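Local coordinates for hypothetical protein PH1952 (PDB 1ZJJ) that binds a magnesium ion and probably acts as a phosphatase of the haloacid dehalogenase superfamily, at residues A72-M77 and Q99-G104; G84-I89 and H121-L126; K45-Y50 and I66-L71; T147-N152 and I183-P188. All coordinates share one frame; numbering follows the deposited sequence.

Contact 1 of 4, residues A72-M77 and Q99-G104; sequences ATRLYM and QALGWG
Met77 of helix 69-80 packs against Leu101 and Trp103 at the end of helix 92-101, illustrating how two helices of an alpha/beta domain close over one face of a shared parallel sheet. Here the floor is Ile86, which Met77, Leu101 and Trp103 all touch. The Met77 side chain can be followed outward. Its CB lies 3.9 Å from Trp103 CH2, the SD then passes Leu101 CD1 at 3.8 Å, and a bend at chi3 (81°) swings the terminal CE to 4.0 Å from Trp103 CZ3. The methionine and Leu101 cross at about a right angle, with Leu101 CD1 also resting over the rim of one face of the indole. On the outer side the aliphatic part of Arg74 slides past Leu101, CG to CG 3.8 Å, and its CD reaches Ala100 CB at 3.8 Å, while NE forms a salt bridge with Glu97. Cutting Leu101 back to an alanine takes the methyl from that rim of Trp103 and is likely to open a gap between Arg74 CG and Met77 SD. Helix 92-101 gives way at Gly102, whose phi is positive, and the tryptophan that follows brings the edge of its ring to the backbone, CH2 standing 3.3 Å from Met77 O.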
loop_
_atom_site.group_PDB
_atom_site.type_symbol
_atom_site.label_atom_id
_atom_site.label_comp_id
_atom_site.label_asym_id
_atom_site.label_seq_id
_atom_site.Cartn_x
_atom_site.Cartn_y
_atom_site.Cartn_z
ATOM N N ALA B 72 -19.752 3.468 -11.600
ATOM C CA ALA B 72 -19.388 2.260 -12.335
ATOM C C ALA B 72 -19.271 1.064 -11.385
ATOM O O ALA B 72 -19.621 -0.064 -11.744
ATOM C CB ALA B 72 -18.061 2.478 -13.075
ATOM N N THR B 73 -18.771 1.312 -10.176
ATOM C CA THR B 73 -18.617 0.252 -9.186
ATOM C C THR B 73 -19.991 -0.280 -8.769
ATOM O O THR B 73 -20.199 -1.489 -8.715
ATOM C CB THR B 73 -17.840 0.757 -7.941
ATOM O OG1 THR B 73 -16.516 1.148 -8.333
ATOM C CG2 THR B 73 -17.734 -0.333 -6.891
ATOM N N ARG B 74 -20.924 0.623 -8.477
ATOM C CA ARG B 74 -22.275 0.212 -8.101
ATOM C C ARG B 74 -22.897 -0.608 -9.228
ATOM O O ARG B 74 -23.463 -1.673 -8.988
ATOM C CB ARG B 74 -23.161 1.433 -7.807
ATOM C CG ARG B 74 -24.668 1.124 -7.811
ATOM C CD ARG B 74 -25.513 2.216 -7.127
ATOM N NE ARG B 74 -25.569 3.493 -7.844
ATOM C CZ ARG B 74 -26.244 3.706 -8.974
ATOM N NH1 ARG B 74 -26.936 2.727 -9.546
ATOM N NH2 ARG B 74 -26.244 4.909 -9.530
ATOM N N LEU B 75 -22.788 -0.109 -10.458
ATOM C CA LEU B 75 -23.349 -0.804 -11.617
ATOM C C LEU B 75 -22.717 -2.183 -11.818
ATOM O O LEU B 75 -23.401 -3.146 -12.183
ATOM C CB LEU B 75 -23.179 0.047 -12.883
ATOM C CG LEU B 75 -23.906 1.401 -12.877
ATOM C CD1 LEU B 75 -23.607 2.159 -14.156
ATOM C CD2 LEU B 75 -25.407 1.183 -12.734
ATOM N N TYR B 76 -21.414 -2.281 -11.581
ATOM C CA TYR B 76 -20.725 -3.558 -11.719
ATOM C C TYR B 76 -21.257 -4.549 -10.676
ATOM O O TYR B 76 -21.596 -5.689 -10.998
ATOM C CB TYR B 76 -19.217 -3.381 -11.519
ATOM C CG TYR B 76 -18.483 -4.698 -11.479
ATOM C CD1 TYR B 76 -18.206 -5.402 -12.653
ATOM C CD2 TYR B 76 -18.145 -5.287 -10.261
ATOM C CE1 TYR B 76 -17.617 -6.665 -12.609
ATOM C CE2 TYR B 76 -17.559 -6.545 -10.206
ATOM C CZ TYR B 76 -17.301 -7.228 -11.382
ATOM O OH TYR B 76 -16.739 -8.482 -11.319
ATOM N N MET B 77 -21.315 -4.104 -9.421
ATOM C CA MET B 77 -21.794 -4.939 -8.325
ATOM C C MET B 77 -23.220 -5.424 -8.576
ATOM O O MET B 77 -23.521 -6.603 -8.412
ATOM C CB MET B 77 -21.723 -4.159 -7.007
ATOM C CG MET B 77 -20.298 -3.798 -6.609
ATOM S SD MET B 77 -20.183 -2.674 -5.208
ATOM C CE MET B 77 -20.389 -3.838 -3.859
ATOM N N GLN B 99 -24.758 3.073 -0.753
ATOM C CA GLN B 99 -26.024 3.159 -0.035
ATOM C C GLN B 99 -27.158 2.937 -1.034
ATOM O O GLN B 99 -28.149 2.276 -0.723
ATOM C CB GLN B 99 -26.174 4.529 0.636
ATOM C CG GLN B 99 -25.123 4.797 1.700
ATOM C CD GLN B 99 -25.279 6.147 2.375
ATOM O OE1 GLN B 99 -25.522 7.159 1.720
ATOM N NE2 GLN B 99 -25.116 6.171 3.692
ATOM N N ALA B 100 -26.991 3.478 -2.239
ATOM C CA ALA B 100 -27.986 3.342 -3.294
ATOM C C ALA B 100 -28.243 1.882 -3.669
ATOM O O ALA B 100 -29.339 1.536 -4.112
ATOM C CB ALA B 100 -27.548 4.125 -4.519
ATOM N N LEU B 101 -27.233 1.029 -3.514
ATOM C CA LEU B 101 -27.400 -0.387 -3.825
ATOM C C LEU B 101 -28.443 -0.970 -2.880
ATOM O O LEU B 101 -29.187 -1.891 -3.232
ATOM C CB LEU B 101 -26.078 -1.142 -3.652
ATOM C CG LEU B 101 -25.156 -1.253 -4.865
ATOM C CD1 LEU B 101 -23.843 -1.916 -4.461
ATOM C CD2 LEU B 101 -25.847 -2.055 -5.952
ATOM N N GLY B 102 -28.493 -0.423 -1.671
ATOM C CA GLY B 102 -29.449 -0.891 -0.687
ATOM C C GLY B 102 -29.087 -2.237 -0.094
ATOM O O GLY B 102 -29.917 -2.873 0.545
ATOM N N TRP B 103 -27.846 -2.670 -0.286
ATOM C CA TRP B 103 -27.402 -3.957 0.238
ATOM C C TRP B 103 -27.081 -3.909 1.727
ATOM O O TRP B 103 -26.993 -4.948 2.388
ATOM C CB TRP B 103 -26.169 -4.441 -0.537
ATOM C CG TRP B 103 -26.457 -4.829 -1.966
ATOM C CD1 TRP B 103 -27.650 -4.727 -2.626
ATOM C CD2 TRP B 103 -25.522 -5.369 -2.912
ATOM N NE1 TRP B 103 -27.515 -5.168 -3.923
ATOM C CE2 TRP B 103 -26.220 -5.566 -4.125
ATOM C CE3 TRP B 103 -24.159 -5.702 -2.851
ATOM C CZ2 TRP B 103 -25.602 -6.085 -5.268
ATOM C CZ3 TRP B 103 -23.546 -6.217 -3.988
ATOM C CH2 TRP B 103 -24.270 -6.403 -5.181
ATOM N N GLY B 104 -26.913 -2.702 2.254
ATOM C CA GLY B 104 -26.587 -2.555 3.658
ATOM C C GLY B 104 -25.097 -2.358 3.861
ATOM O O GLY B 104 -24.278 -3.158 3.393
#

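Contact 2 of 4, residues G84-I89 and H121-L126; sequences GKIFVI and HVVVGL
Ile89 O receives the shortest hydrogen bond between the two segments, from Gly125 N at 2.8 Å, and Val124 CA adds a C-H...O contact to the same oxygen. Going back along the pair, Val123 O accepts from Ile89 N, Phe87 O from Val123 N, and His121 O from Phe87 N at 2.9 Å; the series begins with the less straight bond from His121 N to Lys85 O (3.1 Å, 150° at the hydrogen). Donors come from each strand in turn, as parallel pairing requires. On one face Ile86 holds CG2 anti to its own N (chi1 to CG1 -50°), which sets that methyl 3.8 Å from Val123 CG2, and Met77 of helix 69-80 covers both residues. Also on this face, His121 presents a ring edge to Gly84, CD2 being 3.7 Å from Gly84 O. Both nitrogens of this buried ring are hydrogen-bonded, ND1 to Thr147 OG1 and NE2 to Asp82 O, so its rotation is probably fixed. On the other face Ile89 and Val124 lie side by side, CG2 to CG1 4.0 Å, and Ala138 of helix 132-143 packs on Ile89. With strands only 16° from parallel and two helices, 92-101 and 108-115, on the path between them, the arrangement is a beta-alpha-beta crossover from the outermost strand of the four-stranded parallel sheet to its inner neighbour.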
loop_
_atom_site.group_PDB
_atom_site.type_symbol
_atom_site.label_atom_id
_atom_site.label_comp_id
_atom_site.label_asym_id
_atom_site.label_seq_id
_atom_site.Cartn_x
_atom_site.Cartn_y
_atom_site.Cartn_z
ATOM N N GLY B 84 -25.015 -8.404 -0.711
ATOM C CA GLY B 84 -24.470 -8.743 0.588
ATOM C C GLY B 84 -24.000 -7.458 1.243
ATOM O O GLY B 84 -23.880 -6.425 0.572
ATOM N N LYS B 85 -23.732 -7.500 2.546
ATOM C CA LYS B 85 -23.287 -6.295 3.239
ATOM C C LYS B 85 -21.932 -5.805 2.750
ATOM O O LYS B 85 -21.045 -6.588 2.433
ATOM C CB LYS B 85 -23.279 -6.525 4.744
ATOM C CG LYS B 85 -24.672 -6.675 5.292
ATOM C CD LYS B 85 -24.622 -7.386 6.613
ATOM C CE LYS B 85 -25.128 -6.513 7.742
ATOM N NZ LYS B 85 -25.148 -7.268 9.018
ATOM N N ILE B 86 -21.806 -4.487 2.693
ATOM C CA ILE B 86 -20.612 -3.809 2.202
ATOM C C ILE B 86 -19.854 -3.018 3.263
ATOM O O ILE B 86 -20.457 -2.345 4.118
ATOM C CB ILE B 86 -20.998 -2.797 1.075
ATOM C CG1 ILE B 86 -21.875 -3.498 0.035
ATOM C CG2 ILE B 86 -19.722 -2.195 0.429
ATOM C CD1 ILE B 86 -22.616 -2.552 -0.917
ATOM N N PHE B 87 -18.530 -3.089 3.193
ATOM C CA PHE B 87 -17.684 -2.301 4.074
ATOM C C PHE B 87 -16.995 -1.350 3.098
ATOM O O PHE B 87 -16.402 -1.790 2.116
ATOM C CB PHE B 87 -16.638 -3.152 4.780
ATOM C CG PHE B 87 -15.737 -2.356 5.678
ATOM C CD1 PHE B 87 -16.239 -1.750 6.827
ATOM C CD2 PHE B 87 -14.396 -2.173 5.356
ATOM C CE1 PHE B 87 -15.419 -0.970 7.648
ATOM C CE2 PHE B 87 -13.563 -1.397 6.164
ATOM C CZ PHE B 87 -14.077 -0.792 7.315
ATOM N N VAL B 88 -17.075 -0.054 3.359
ATOM C CA VAL B 88 -16.485 0.915 2.454
ATOM C C VAL B 88 -15.329 1.739 2.992
ATOM O O VAL B 88 -15.344 2.196 4.135
ATOM C CB VAL B 88 -17.548 1.917 1.962
ATOM C CG1 VAL B 88 -16.913 2.937 1.022
ATOM C CG2 VAL B 88 -18.683 1.175 1.280
ATOM N N ILE B 89 -14.326 1.921 2.141
ATOM C CA ILE B 89 -13.176 2.758 2.447
ATOM C C ILE B 89 -13.224 3.778 1.320
ATOM O O ILE B 89 -13.000 3.436 0.155
ATOM C CB ILE B 89 -11.842 1.985 2.397
ATOM C CG1 ILE B 89 -11.677 1.164 3.685
ATOM C CG2 ILE B 89 -10.674 2.971 2.218
ATOM C CD1 ILE B 89 -10.471 0.231 3.685
ATOM N N HIS B 121 -18.751 -7.845 0.826
ATOM C CA HIS B 121 -18.031 -7.074 -0.185
ATOM C C HIS B 121 -17.261 -5.913 0.438
ATOM O O HIS B 121 -17.797 -5.176 1.268
ATOM C CB HIS B 121 -19.014 -6.502 -1.218
ATOM C CG HIS B 121 -19.939 -7.517 -1.813
ATOM N ND1 HIS B 121 -19.506 -8.529 -2.644
ATOM C CD2 HIS B 121 -21.281 -7.679 -1.699
ATOM C CE1 HIS B 121 -20.535 -9.268 -3.014
ATOM N NE2 HIS B 121 -21.626 -8.772 -2.453
ATOM N N VAL B 122 -16.002 -5.755 0.038
ATOM C CA VAL B 122 -15.183 -4.649 0.516
ATOM C C VAL B 122 -14.892 -3.763 -0.694
ATOM O O VAL B 122 -14.335 -4.224 -1.688
ATOM C CB VAL B 122 -13.855 -5.132 1.122
ATOM C CG1 VAL B 122 -13.010 -3.930 1.522
ATOM C CG2 VAL B 122 -14.126 -6.011 2.337
ATOM N N VAL B 123 -15.303 -2.501 -0.617
ATOM C CA VAL B 123 -15.108 -1.554 -1.711
ATOM C C VAL B 123 -14.108 -0.482 -1.276
ATOM O O VAL B 123 -14.304 0.199 -0.263
ATOM C CB VAL B 123 -16.451 -0.905 -2.119
ATOM C CG1 VAL B 123 -16.228 0.109 -3.231
ATOM C CG2 VAL B 123 -17.425 -1.979 -2.598
ATOM N N VAL B 124 -13.039 -0.335 -2.050
ATOM C CA VAL B 124 -11.978 0.605 -1.723
ATOM C C VAL B 124 -11.768 1.668 -2.785
ATOM O O VAL B 124 -11.488 1.354 -3.937
ATOM C CB VAL B 124 -10.640 -0.145 -1.531
ATOM C CG1 VAL B 124 -9.558 0.802 -1.014
ATOM C CG2 VAL B 124 -10.836 -1.321 -0.585
ATOM N N GLY B 125 -11.909 2.925 -2.379
ATOM C CA GLY B 125 -11.691 4.043 -3.275
ATOM C C GLY B 125 -10.752 4.988 -2.552
ATOM O O GLY B 125 -10.201 4.634 -1.503
ATOM N N LEU B 126 -10.557 6.185 -3.091
ATOM C CA LEU B 126 -9.685 7.155 -2.446
ATOM C C LEU B 126 -10.309 7.600 -1.117
ATOM O O LEU B 126 -11.430 8.086 -1.087
ATOM C CB LEU B 126 -9.480 8.379 -3.346
ATOM C CG LEU B 126 -8.736 9.542 -2.679
ATOM C CD1 LEU B 126 -7.302 9.126 -2.379
ATOM C CD2 LEU B 126 -8.762 10.769 -3.587
#

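Contact 3 of 4, residues K45-Y50 and I66-L71; sequences KTPEMY and IITSGL
The beta-alpha-beta unit of strand 36-40, helix 47-56 and strand 66-68, at the edge of the six-stranded sheet in the haloacid dehalogenase core, is closed here as Pro47 and Tyr50 settle on Ile66 and Thr68. Ile66 brings two branches to the first turn of the helix: CG2 meets Tyr50 CB at 3.8 Å, and CD1 comes 3.5 Å from Pro47 O. In return Pro47 lays its CB against Ile66 O at 3.5 Å. Thr68 divides its side chain between two tasks. Its OG1 sits between the backbone N and the carbonyl carbon (chi1 61°), where it accepts from Leu71 N at 3.1 Å and caps helix 69-80; its methyl CG2 is thereby sent toward the neighbouring helix, 3.8 Å from Tyr50 CD1. Thr46 acts likewise for helix 47-56, taking Met49 N on OG1 in a capping box, with a weak return bond from Thr46 N to Met49 SD. A water 2.7 Å from Thr68 OG1 also makes a weak bond to Lys45 O, a polar bridge beside the packing. The Tyr50 side chain is about 7 Å from that of Asp9, a magnesium ligand. Because the direct contacts across the interface are nonpolar or van der Waals in kind, shape probably does more than direct hydrogen bonding to set how the helix sits on the strand.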
loop_
_atom_site.group_PDB
_atom_site.type_symbol
_atom_site.label_atom_id
_atom_site.label_comp_id
_atom_site.label_asym_id
_atom_site.label_seq_id
_atom_site.Cartn_x
_atom_site.Cartn_y
_atom_site.Cartn_z
ATOM N N LYS B 45 -16.491 11.975 -5.300
ATOM C CA LYS B 45 -17.624 12.873 -5.542
ATOM C C LYS B 45 -18.713 12.218 -6.395
ATOM O O LYS B 45 -18.464 11.310 -7.177
ATOM C CB LYS B 45 -17.099 14.118 -6.266
ATOM C CG LYS B 45 -16.255 15.019 -5.359
ATOM C CD LYS B 45 -15.876 16.338 -6.042
ATOM C CE LYS B 45 -15.052 17.258 -5.133
ATOM N NZ LYS B 45 -13.671 16.781 -5.070
ATOM N N THR B 46 -19.969 12.680 -6.197
ATOM C CA THR B 46 -21.045 12.176 -7.049
ATOM C C THR B 46 -21.095 12.904 -8.388
ATOM O O THR B 46 -20.524 13.973 -8.574
ATOM C CB THR B 46 -22.401 12.376 -6.362
ATOM O OG1 THR B 46 -22.588 13.762 -6.076
ATOM C CG2 THR B 46 -22.494 11.561 -5.071
ATOM N N PRO B 47 -21.770 12.260 -9.344
ATOM C CA PRO B 47 -22.073 12.885 -10.623
ATOM C C PRO B 47 -22.699 14.270 -10.419
ATOM O O PRO B 47 -22.407 15.223 -11.127
ATOM C CB PRO B 47 -23.011 11.954 -11.382
ATOM C CG PRO B 47 -22.713 10.571 -10.800
ATOM C CD PRO B 47 -22.350 10.924 -9.285
ATOM N N GLU B 48 -23.631 14.350 -9.446
ATOM C CA GLU B 48 -24.227 15.643 -9.126
ATOM C C GLU B 48 -23.177 16.682 -8.730
ATOM O O GLU B 48 -23.171 17.812 -9.204
ATOM C CB GLU B 48 -25.221 15.438 -7.985
ATOM C CG GLU B 48 -26.488 14.725 -8.452
ATOM C CD GLU B 48 -26.287 13.235 -8.308
ATOM O OE1 GLU B 48 -25.590 12.840 -7.387
ATOM O OE2 GLU B 48 -26.811 12.481 -9.141
ATOM N N MET B 49 -22.285 16.284 -7.826
ATOM C CA MET B 49 -21.221 17.166 -7.360
ATOM C C MET B 49 -20.357 17.598 -8.531
ATOM O O MET B 49 -19.927 18.746 -8.606
ATOM C CB MET B 49 -20.346 16.460 -6.318
ATOM C CG MET B 49 -20.938 16.397 -4.915
ATOM S SD MET B 49 -19.927 15.422 -3.763
ATOM C CE MET B 49 -20.991 14.049 -3.454
ATOM N N TYR B 50 -20.098 16.673 -9.448
ATOM C CA TYR B 50 -19.274 16.995 -10.602
ATOM C C TYR B 50 -19.966 17.978 -11.533
ATOM O O TYR B 50 -19.310 18.836 -12.128
ATOM C CB TYR B 50 -18.870 15.714 -11.345
ATOM C CG TYR B 50 -17.549 15.178 -10.850
ATOM C CD1 TYR B 50 -17.473 13.979 -10.140
ATOM C CD2 TYR B 50 -16.369 15.906 -11.044
ATOM C CE1 TYR B 50 -16.261 13.522 -9.631
ATOM C CE2 TYR B 50 -15.156 15.459 -10.538
ATOM C CZ TYR B 50 -15.106 14.269 -9.832
ATOM O OH TYR B 50 -13.905 13.830 -9.322
ATOM N N ILE B 66 -22.319 12.029 -16.659
ATOM C CA ILE B 66 -21.090 12.037 -15.862
ATOM C C ILE B 66 -20.930 10.683 -15.168
ATOM O O ILE B 66 -21.689 10.349 -14.258
ATOM C CB ILE B 66 -21.110 13.135 -14.773
ATOM C CG1 ILE B 66 -21.234 14.516 -15.425
ATOM C CG2 ILE B 66 -19.834 13.051 -13.918
ATOM C CD1 ILE B 66 -21.292 15.675 -14.433
ATOM N N ILE B 67 -19.942 9.908 -15.602
ATOM C CA ILE B 67 -19.694 8.589 -15.029
ATOM C C ILE B 67 -18.466 8.610 -14.132
ATOM O O ILE B 67 -17.361 8.910 -14.582
ATOM C CB ILE B 67 -19.470 7.544 -16.136
ATOM C CG1 ILE B 67 -20.648 7.568 -17.108
ATOM C CG2 ILE B 67 -19.298 6.157 -15.524
ATOM C CD1 ILE B 67 -20.418 6.736 -18.340
ATOM N N THR B 68 -18.674 8.292 -12.861
ATOM C CA THR B 68 -17.596 8.258 -11.885
ATOM C C THR B 68 -17.268 6.792 -11.614
ATOM O O THR B 68 -18.096 5.907 -11.867
ATOM C CB THR B 68 -18.025 8.904 -10.561
ATOM O OG1 THR B 68 -19.132 8.171 -10.016
ATOM C CG2 THR B 68 -18.452 10.354 -10.783
ATOM N N SER B 69 -16.077 6.524 -11.095
ATOM C CA SER B 69 -15.720 5.144 -10.803
ATOM C C SER B 69 -16.698 4.587 -9.768
ATOM O O SER B 69 -16.997 3.403 -9.771
ATOM C CB SER B 69 -14.276 5.043 -10.294
ATOM O OG SER B 69 -14.072 5.769 -9.100
ATOM N N GLY B 70 -17.198 5.460 -8.897
ATOM C CA GLY B 70 -18.144 5.030 -7.877
ATOM C C GLY B 70 -19.438 4.533 -8.492
ATOM O O GLY B 70 -20.002 3.529 -8.057
ATOM N N LEU B 71 -19.919 5.246 -9.502
ATOM C CA LEU B 71 -21.150 4.810 -10.118
ATOM C C LEU B 71 -20.894 3.551 -10.924
ATOM O O LEU B 71 -21.679 2.612 -10.924
ATOM C CB LEU B 71 -21.648 5.926 -11.037
ATOM C CG LEU B 71 -22.721 5.445 -12.016
ATOM C CD1 LEU B 71 -24.068 5.205 -11.332
ATOM C CD2 LEU B 71 -22.985 6.443 -13.144
HETATM O O HOH W 1 -20.424 8.576 -7.652
#

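Contact 4 of 4, residues T147-N152 and I183-P188; sequences TFIGTN and IIIGKP
Gly150 offers both its N and its O to the neighbouring strand. Its N donates to Ile183 O at 2.8 Å from a position tilted 34° out of the carbonyl plane, whereas its O accepts from Ile185 N in a nearly linear bond of the same length. Ile183 N is in turn satisfied by Phe148 O at 2.9 Å. The parallel register breaks at Ile185, and a further bond follows in the loops, where Gly186 N reaches Thr151 O at 2.7 Å with a bent geometry, 139° at the hydrogen. This is parallel pairing in the sheet formed by strands 86-89, 121-124, 147-150 and 183-184, with 183-184 outermost within the chain. Glycine suits two places as the neighbours stand: a CB on Gly150 would probably crowd Ile184 CD1, and one on Gly186 Thr151 O. Ile184 fills the first of these spaces because its chain folds back (chi2 -61°), bringing CD1 3.9 Å from Gly150 CA, while CG2 lies 3.7 Å from Asn152 C. With a serine in its place both branches of Ile184 are lost, which is likely to leave a gap beside Gly150 CA and the Asn152 backbone. On the other face, Ile149 CG2 meets Ile185 CG1 at 3.7 Å. After the strands polar side chains take over. Thr151 OG1 donates to Asn152 OD1 at 2.6 Å, in the carbonyl plane, and Asn152 ND2 is taken by Asp154 OD2. Lys187 NZ, consistent with the motif lysine of haloacid dehalogenase enzymes, forms salt bridges with Asp7, a magnesium ligand, and Asp215, and hydrogen-bonds Leu39 O.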
loop_
_atom_site.group_PDB
_atom_site.type_symbol
_atom_site.label_atom_id
_atom_site.label_comp_id
_atom_site.label_asym_id
_atom_site.label_seq_id
_atom_site.Cartn_x
_atom_site.Cartn_y
_atom_site.Cartn_z
ATOM N N THR B 147 -15.522 -9.931 -1.061
ATOM C CA THR B 147 -15.015 -9.500 -2.359
ATOM C C THR B 147 -14.096 -8.291 -2.135
ATOM O O THR B 147 -14.362 -7.453 -1.278
ATOM C CB THR B 147 -16.164 -9.076 -3.301
ATOM O OG1 THR B 147 -17.214 -10.053 -3.253
ATOM C CG2 THR B 147 -15.658 -8.966 -4.733
ATOM N N PHE B 148 -13.012 -8.221 -2.898
ATOM C CA PHE B 148 -12.057 -7.123 -2.801
ATOM C C PHE B 148 -12.249 -6.321 -4.091
ATOM O O PHE B 148 -11.843 -6.760 -5.167
ATOM C CB PHE B 148 -10.636 -7.703 -2.699
ATOM C CG PHE B 148 -9.528 -6.674 -2.615
ATOM C CD1 PHE B 148 -9.797 -5.314 -2.473
ATOM C CD2 PHE B 148 -8.197 -7.089 -2.665
ATOM C CE1 PHE B 148 -8.747 -4.380 -2.385
ATOM C CE2 PHE B 148 -7.144 -6.169 -2.578
ATOM C CZ PHE B 148 -7.416 -4.817 -2.438
ATOM N N ILE B 149 -12.903 -5.169 -3.970
ATOM C CA ILE B 149 -13.192 -4.293 -5.112
ATOM C C ILE B 149 -12.525 -2.921 -4.986
ATOM O O ILE B 149 -12.679 -2.236 -3.971
ATOM C CB ILE B 149 -14.714 -4.053 -5.248
ATOM C CG1 ILE B 149 -15.442 -5.389 -5.362
ATOM C CG2 ILE B 149 -15.004 -3.175 -6.469
ATOM C CD1 ILE B 149 -16.918 -5.306 -5.003
ATOM N N GLY B 150 -11.793 -2.524 -6.021
ATOM C CA GLY B 150 -11.132 -1.230 -6.014
ATOM C C GLY B 150 -11.780 -0.326 -7.047
ATOM O O GLY B 150 -11.998 -0.751 -8.174
ATOM N N THR B 151 -12.094 0.915 -6.683
ATOM C CA THR B 151 -12.739 1.806 -7.642
ATOM C C THR B 151 -11.867 2.155 -8.843
ATOM O O THR B 151 -12.357 2.204 -9.965
ATOM C CB THR B 151 -13.219 3.129 -6.984
ATOM O OG1 THR B 151 -12.102 3.836 -6.434
ATOM C CG2 THR B 151 -14.236 2.838 -5.887
ATOM N N ASN B 152 -10.582 2.392 -8.610
ATOM C CA ASN B 152 -9.674 2.750 -9.693
ATOM C C ASN B 152 -8.230 2.455 -9.310
ATOM O O ASN B 152 -7.890 2.403 -8.131
ATOM C CB ASN B 152 -9.845 4.225 -10.058
ATOM C CG ASN B 152 -9.671 5.137 -8.876
ATOM O OD1 ASN B 152 -10.458 5.100 -7.934
ATOM N ND2 ASN B 152 -8.634 5.962 -8.913
ATOM N N ILE B 183 -10.462 -6.599 -7.712
ATOM C CA ILE B 183 -11.198 -6.411 -8.952
ATOM C C ILE B 183 -11.225 -4.888 -9.082
ATOM O O ILE B 183 -11.887 -4.212 -8.294
ATOM C CB ILE B 183 -12.623 -6.960 -8.828
ATOM C CG1 ILE B 183 -12.574 -8.483 -8.710
ATOM C CG2 ILE B 183 -13.454 -6.551 -10.027
ATOM C CD1 ILE B 183 -13.916 -9.116 -8.449
ATOM N N ILE B 184 -10.473 -4.346 -10.039
ATOM C CA ILE B 184 -10.423 -2.895 -10.228
ATOM C C ILE B 184 -11.457 -2.459 -11.255
ATOM O O ILE B 184 -11.468 -2.932 -12.391
ATOM C CB ILE B 184 -9.014 -2.418 -10.675
ATOM C CG1 ILE B 184 -7.954 -2.875 -9.664
ATOM C CG2 ILE B 184 -8.995 -0.892 -10.781
ATOM C CD1 ILE B 184 -8.144 -2.325 -8.275
ATOM N N ILE B 185 -12.311 -1.530 -10.852
ATOM C CA ILE B 185 -13.390 -1.060 -11.707
ATOM C C ILE B 185 -13.050 -0.036 -12.793
ATOM O O ILE B 185 -13.389 -0.234 -13.967
ATOM C CB ILE B 185 -14.537 -0.484 -10.835
ATOM C CG1 ILE B 185 -14.983 -1.529 -9.808
ATOM C CG2 ILE B 185 -15.717 -0.071 -11.714
ATOM C CD1 ILE B 185 -15.468 -2.824 -10.421
ATOM N N GLY B 186 -12.376 1.044 -12.402
ATOM C CA GLY B 186 -12.070 2.120 -13.327
ATOM C C GLY B 186 -11.050 1.909 -14.428
ATOM O O GLY B 186 -10.451 0.841 -14.552
ATOM N N LYS B 187 -10.874 2.950 -15.239
ATOM C CA LYS B 187 -9.919 2.940 -16.344
ATOM C C LYS B 187 -8.566 2.487 -15.809
ATOM O O LYS B 187 -8.163 2.894 -14.720
ATOM C CB LYS B 187 -9.782 4.349 -16.927
ATOM C CG LYS B 187 -11.086 4.946 -17.433
ATOM C CD LYS B 187 -10.926 6.425 -17.778
ATOM C CE LYS B 187 -10.653 7.250 -16.525
ATOM N NZ LYS B 187 -10.444 8.676 -16.868
ATOM N N PRO B 188 -7.817 1.694 -16.594
ATOM C CA PRO B 188 -8.115 1.185 -17.939
ATOM C C PRO B 188 -8.772 -0.190 -17.924
ATOM O O PRO B 188 -8.564 -0.998 -18.833
ATOM C CB PRO B 188 -6.736 1.126 -18.570
ATOM C CG PRO B 188 -5.934 0.556 -17.440
ATOM C CD PRO B 188 -6.421 1.380 -16.235
#

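Overall arrangement
The four contacts are of two kinds. Contacts 2 and 4 are buried pairings in one four-stranded sheet, cohering through backbone hydrogen bonds; they join directly, as strands 121-124 and 147-150 are neighbours. Contacts 1 and 3 rest on packing: contact 1 sets helix 69-80 against the end of helix 92-101, near the surface over the sheet of contact 2, with Met77 CE touching Val123 CG2, while contact 3 sets a helix start, buried, against the edge strand of the six-stranded sheet bearing the magnesium site. Helix 69-80 links them: its N-cap Thr68 packs in contact 3 and its middle in contact 1. It also meets contact 4, through Thr73 and Tyr76 against Ile185, whereas contacts 2 and 3 do not touch.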